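PDB 3B7F: glycosyl hydrolase, BNR repeat from Ralstonia eutropha, which is a seven-bladed beta-propeller with BNR repeats that probably acts as a glycoside hydrolase, though its substrate is not established. Local coordinates for residues N221-D225 with P226-F230; Q249-C253 with G254-M258. All blocks are in the same frame, centred on the assembly; numbering follows the deposited sequence.

Interaction 1 of 2, residues N221-D225 with P226-F230. With EDO (1,2-ethanediol), chain R; EDO (1,2-ethanediol), chain F.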
loop_
_atom_site.group_PDB
_atom_site.type_symbol
_atom_site.label_atom_id
_atom_site.label_comp_id
_atom_site.label_asym_id
_atom_site.label_seq_id
_atom_site.Cartn_x
_atom_site.Cartn_y
_atom_site.Cartn_z
ATOM N N ASN A 221 3.978 -9.628 18.767
ATOM C CA ASN A 221 4.539 -9.362 20.111
ATOM C C ASN A 221 3.760 -8.358 21.016
ATOM O O ASN A 221 4.020 -8.230 22.215
ATOM C CB ASN A 221 6.046 -9.046 19.926
ATOM C CG ASN A 221 6.834 -10.289 19.348
ATOM O OD1 ASN A 221 6.460 -11.461 19.609
ATOM N ND2 ASN A 221 7.902 -10.027 18.571
ATOM N N PHE A 222 2.779 -7.692 20.426
ATOM C CA PHE A 222 1.824 -6.826 21.133
ATOM C C PHE A 222 0.620 -7.614 21.711
ATOM O O PHE A 222 -0.205 -7.031 22.418
ATOM C CB PHE A 222 1.315 -5.708 20.200
ATOM C CG PHE A 222 0.710 -6.206 18.891
ATOM C CD1 PHE A 222 1.520 -6.409 17.763
ATOM C CD2 PHE A 222 -0.639 -6.470 18.788
ATOM C CE1 PHE A 222 1.001 -6.888 16.603
ATOM C CE2 PHE A 222 -1.162 -6.948 17.612
ATOM C CZ PHE A 222 -0.336 -7.150 16.522
ATOM N N LEU A 223 0.500 -8.903 21.366
ATOM C CA LEU A 223 -0.590 -9.742 21.825
ATOM C C LEU A 223 -0.136 -10.531 23.053
ATOM O O LEU A 223 1.080 -10.771 23.230
ATOM C CB LEU A 223 -1.080 -10.710 20.725
ATOM C CG LEU A 223 -1.773 -10.156 19.474
ATOM C CD1 LEU A 223 -2.132 -11.301 18.507
ATOM C CD2 LEU A 223 -3.013 -9.373 19.796
ATOM N N PRO A 224 -1.088 -10.902 23.930
ATOM C CA PRO A 224 -0.758 -11.754 25.092
ATOM C C PRO A 224 -0.040 -13.047 24.701
ATOM O O PRO A 224 0.926 -13.407 25.350
ATOM C CB PRO A 224 -2.132 -12.072 25.687
ATOM C CG PRO A 224 -2.953 -10.920 25.316
ATOM C CD PRO A 224 -2.519 -10.531 23.947
ATOM N N ASP A 225 -0.513 -13.708 23.649
ATOM C CA ASP A 225 0.128 -14.897 23.103
ATOM C C ASP A 225 0.482 -14.567 21.653
ATOM O O ASP A 225 -0.409 -14.484 20.829
ATOM C CB ASP A 225 -0.787 -16.123 23.192
ATOM C CG ASP A 225 -0.106 -17.416 22.738
ATOM O OD1 ASP A 225 1.040 -17.367 22.242
ATOM O OD2 ASP A 225 -0.732 -18.500 22.881
ATOM N N PRO A 226 1.777 -14.362 21.339
ATOM C CA PRO A 226 2.141 -14.074 19.932
ATOM C C PRO A 226 1.945 -15.206 18.913
ATOM O O PRO A 226 1.916 -14.916 17.713
ATOM C CB PRO A 226 3.640 -13.734 20.011
ATOM C CG PRO A 226 3.927 -13.512 21.418
ATOM C CD PRO A 226 2.965 -14.346 22.203
ATOM N N ASN A 227 1.764 -16.450 19.375
ATOM C CA ASN A 227 1.670 -17.615 18.501
ATOM C C ASN A 227 0.251 -18.045 18.249
ATOM O O ASN A 227 -0.083 -19.203 18.397
ATOM C CB ASN A 227 2.534 -18.751 19.084
ATOM C CG ASN A 227 4.011 -18.317 19.245
ATOM O OD1 ASN A 227 4.572 -17.602 18.386
ATOM N ND2 ASN A 227 4.632 -18.725 20.348
ATOM N N VAL A 228 -0.568 -17.088 17.852
ATOM C CA VAL A 228 -1.958 -17.326 17.523
ATOM C C VAL A 228 -2.085 -17.276 15.997
ATOM O O VAL A 228 -1.142 -16.934 15.289
ATOM C CB VAL A 228 -2.927 -16.345 18.241
ATOM C CG1 VAL A 228 -3.027 -16.718 19.703
ATOM C CG2 VAL A 228 -2.507 -14.867 18.040
ATOM N N GLU A 229 -3.253 -17.667 15.515
ATOM C CA GLU A 229 -3.549 -17.795 14.082
ATOM C C GLU A 229 -3.780 -16.474 13.372
ATOM O O GLU A 229 -3.539 -16.354 12.156
ATOM C CB GLU A 229 -4.825 -18.643 13.920
ATOM C CG GLU A 229 -4.700 -20.074 14.421
ATOM C CD GLU A 229 -4.107 -20.987 13.383
ATOM O OE1 GLU A 229 -4.866 -21.341 12.440
ATOM O OE2 GLU A 229 -2.911 -21.354 13.521
ATOM N N PHE A 230 -4.327 -15.524 14.136
ATOM C CA PHE A 230 -4.684 -14.200 13.661
ATOM C C PHE A 230 -4.634 -13.211 14.835
ATOM O O PHE A 230 -4.507 -13.610 16.002
ATOM C CB PHE A 230 -6.064 -14.230 12.971
ATOM C CG PHE A 230 -7.194 -14.696 13.862
ATOM C CD1 PHE A 230 -7.821 -13.811 14.750
ATOM C CD2 PHE A 230 -7.653 -16.022 13.793
ATOM C CE1 PHE A 230 -8.872 -14.236 15.563
ATOM C CE2 PHE A 230 -8.694 -16.461 14.600
ATOM C CZ PHE A 230 -9.302 -15.565 15.497
HETATM C C1 EDO R . 2.725 -16.800 14.223
HETATM O O1 EDO R . 1.920 -15.977 15.098
HETATM C C2 EDO R . 2.260 -18.244 14.168
HETATM O O2 EDO R . 3.361 -19.071 13.769
HETATM C C1 EDO F . -1.918 -19.234 10.400
HETATM O O1 EDO F . -2.854 -18.146 10.438
HETATM C C2 EDO F . -2.016 -20.061 9.125
HETATM O O2 EDO F . -0.955 -19.818 8.189
HETATM O O HOH W 1 -0.278 -20.596 21.218
#
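Asp225 reaches forward over Pro226 and takes the backbone N-H of Asn227 on its carboxylate, with OD1 3.1 Å from Asn227 N and the N-H pointing at it at 160°. Asn227 N approaches from above the carboxylate plane, 51° out of it. With CG anti to the backbone N (chi1 -175°), the carboxylate swings forward along the chain to meet that donor, the pattern of an Asx turn. The other oxygen, OD2, is tied to the same residue through a water 2.7 Å away that also donates to Asn227 O. Beside the turn, Leu223 CD1 packs on Val228 CG2 at 3.6 Å, and the same methyl of Val228 sits 3.5 Å from Asp225 O. At the start of the bend the Asn221 side chain crosses the proline ring at about a right angle, its OD1 3.6 Å from Pro226 CB. Further out, Phe222 stacks on Trp304 and Phe230 meets Trp165 edge-to-face. One ethanediol lies by the carbonyls of Pro226 and Val228; another donates to Glu229 O. Pro226 offers OD1 no hydrogen, which leaves Asn227 N as its backbone donor here. The direct and water-mediated links to Asn227 probably help fix this surface bend.

Interaction 2 of 2, residues Q249-C253 with G254-M258. With EDO (1,2-ethanediol), chain J.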
loop_
_atom_site.group_PDB
_atom_site.type_symbol
_atom_site.label_atom_id
_atom_site.label_comp_id
_atom_site.label_asym_id
_atom_site.label_seq_id
_atom_site.Cartn_x
_atom_site.Cartn_y
_atom_site.Cartn_z
ATOM N N GLN A 249 6.123 -8.742 3.232
ATOM C CA GLN A 249 5.361 -7.793 4.035
ATOM C C GLN A 249 6.221 -7.017 5.015
ATOM O O GLN A 249 7.231 -7.523 5.507
ATOM C CB GLN A 249 4.176 -8.451 4.788
ATOM C CG GLN A 249 4.543 -9.472 5.864
ATOM C CD GLN A 249 3.455 -9.666 6.887
ATOM O OE1 GLN A 249 3.069 -8.718 7.550
ATOM N NE2 GLN A 249 2.981 -10.907 7.054
ATOM N N GLN A 250 5.815 -5.768 5.253
ATOM C CA GLN A 250 6.333 -4.944 6.335
ATOM C C GLN A 250 5.227 -5.068 7.379
ATOM O O GLN A 250 4.084 -4.734 7.116
ATOM C CB GLN A 250 6.519 -3.479 5.940
ATOM C CG GLN A 250 6.934 -2.599 7.092
ATOM C CD GLN A 250 8.304 -2.920 7.713
ATOM O OE1 GLN A 250 9.327 -2.410 7.250
ATOM N NE2 GLN A 250 8.313 -3.679 8.821
ATOM N N ASN A 251 5.579 -5.592 8.546
ATOM C CA ASN A 251 4.666 -5.822 9.646
ATOM C C ASN A 251 5.110 -4.931 10.801
ATOM O O ASN A 251 6.264 -4.453 10.850
ATOM C CB ASN A 251 4.741 -7.323 10.010
ATOM C CG ASN A 251 3.624 -7.819 10.944
ATOM O OD1 ASN A 251 3.727 -7.678 12.157
ATOM N ND2 ASN A 251 2.626 -8.523 10.381
ATOM N N HIS A 252 4.196 -4.724 11.741
ATOM C CA HIS A 252 4.543 -4.048 13.009
ATOM C C HIS A 252 5.676 -4.808 13.751
ATOM O O HIS A 252 6.410 -4.212 14.536
ATOM C CB HIS A 252 3.312 -3.950 13.916
ATOM C CG HIS A 252 3.393 -2.853 14.915
ATOM N ND1 HIS A 252 2.761 -1.644 14.726
ATOM C CD2 HIS A 252 4.053 -2.760 16.092
ATOM C CE1 HIS A 252 3.014 -0.861 15.756
ATOM N NE2 HIS A 252 3.801 -1.508 16.594
ATOM N N CYS A 253 5.775 -6.122 13.484
ATOM C CA CYS A 253 6.764 -7.027 14.066
ATOM C C CYS A 253 7.724 -7.620 13.041
ATOM O O CYS A 253 8.082 -8.782 13.128
ATOM C CB CYS A 253 6.057 -8.133 14.867
ATOM S SG CYS A 253 4.941 -7.431 16.123
ATOM N N GLY A 254 8.123 -6.815 12.063
ATOM C CA GLY A 254 9.191 -7.178 11.169
ATOM C C GLY A 254 8.917 -7.213 9.693
ATOM O O GLY A 254 7.783 -6.996 9.259
ATOM N N ILE A 255 10.001 -7.444 8.949
ATOM C CA ILE A 255 9.964 -7.607 7.501
ATOM C C ILE A 255 9.972 -9.113 7.293
ATOM O O ILE A 255 10.819 -9.802 7.872
ATOM C CB ILE A 255 11.158 -6.984 6.758
ATOM C CG1 ILE A 255 11.330 -5.495 7.124
ATOM C CG2 ILE A 255 10.977 -7.186 5.233
ATOM C CD1 ILE A 255 12.734 -4.919 6.762
ATOM N N TYR A 256 9.029 -9.607 6.497
ATOM C CA TYR A 256 8.906 -11.015 6.223
ATOM C C TYR A 256 8.789 -11.317 4.743
ATOM O O TYR A 256 8.295 -10.513 3.975
ATOM C CB TYR A 256 7.644 -11.598 6.896
ATOM C CG TYR A 256 7.644 -11.532 8.396
ATOM C CD1 TYR A 256 7.227 -10.372 9.054
ATOM C CD2 TYR A 256 8.075 -12.603 9.162
ATOM C CE1 TYR A 256 7.242 -10.288 10.447
ATOM C CE2 TYR A 256 8.094 -12.527 10.551
ATOM C CZ TYR A 256 7.676 -11.354 11.188
ATOM O OH TYR A 256 7.693 -11.254 12.557
ATOM N N ARG A 257 9.195 -12.536 4.397
ATOM C CA ARG A 257 9.078 -13.092 3.066
ATOM C C ARG A 257 8.387 -14.456 3.197
ATOM O O ARG A 257 8.709 -15.240 4.089
ATOM C CB ARG A 257 10.442 -13.270 2.419
ATOM C CG ARG A 257 10.382 -13.770 0.983
ATOM C CD ARG A 257 11.750 -14.100 0.479
ATOM N NE ARG A 257 11.695 -14.673 -0.873
ATOM C CZ ARG A 257 11.552 -15.961 -1.180
ATOM N NH1 ARG A 257 11.363 -16.897 -0.255
ATOM N NH2 ARG A 257 11.536 -16.309 -2.451
HETATM N N MSE A 258 7.439 -14.717 2.308
HETATM C CA MSE A 258 6.787 -16.024 2.221
HETATM C C MSE A 258 6.794 -16.546 0.788
HETATM O O MSE A 258 6.411 -15.844 -0.140
HETATM C CB MSE A 258 5.332 -15.979 2.700
HETATM C CG MSE A 258 4.569 -17.297 2.490
HETATM SE SE MSE A 258 2.725 -17.306 2.958
HETATM C CE MSE A 258 2.807 -17.342 4.840
HETATM C C1 EDO J . 12.605 -20.160 -2.327
HETATM O O1 EDO J . 11.356 -19.499 -2.624
HETATM C C2 EDO J . 13.176 -19.799 -0.938
HETATM O O2 EDO J . 12.242 -19.997 0.151
#
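The beta hairpin formed by strands 246-251 and 254-259 closes here through a type I turn from Asn251 to Gly254. Gln249 and Tyr256 are a hydrogen-bonded antiparallel pair, the N of each 2.9 Å from the O of the other. At the turn Asn251 N lies 2.7 Å from Gly254 O, whereas the return bond from Gly254 N meets Asn251 O from above its carbonyl plane. Gln250 NE2 approaches that oxygen from the opposite face, at 3.0 Å from Asn251 O, and also donates to Asp278 O. The Asn251 amide works at both ends: OD1 accepts from Cys253 N on an in-plane lone pair at 2.9 Å, an Asx turn, and ND2 donates to Gln249 OE1, also at 2.9 Å. A chi1 of 65° and an extended chain beyond CG carry the Gln249 side chain alongside Tyr256, pointing the same way, with its OE1 at Asn251 ND2; amide and ring planes are 56° apart. The ring's edge faces Asn251 CB, 3.9 Å from Tyr256 CE1. Gly254 has a positive phi of 123°, a backbone setting that calls for glycine. Trp265 of edge strand 264-266 touches Gln249 and Tyr256; the hairpin supplies the two inner strands of a four-stranded antiparallel blade of the seven-bladed propeller.

In the fold
From the N terminus, the chain leaves strand 212-213, the last of its blade, and enters the long loop before strand 234-239. Interaction 1 closes a short bend within that loop, at the surface, its centre about 24 Å from the centre of the chain. The chain then runs up strand 234-239, the first of the next blade, and into 246-251, where interaction 2 turns it back into 254-259. The two are in series, neither enclosing nor crossing the other, with centres about 15 Å apart. They nevertheless touch: Cys253 SG lies 3.6 Å from Asn221 N and 3.9 Å from Phe222 CD1. The inter-blade loop thus packs against the hairpin turn of the blade it leads into.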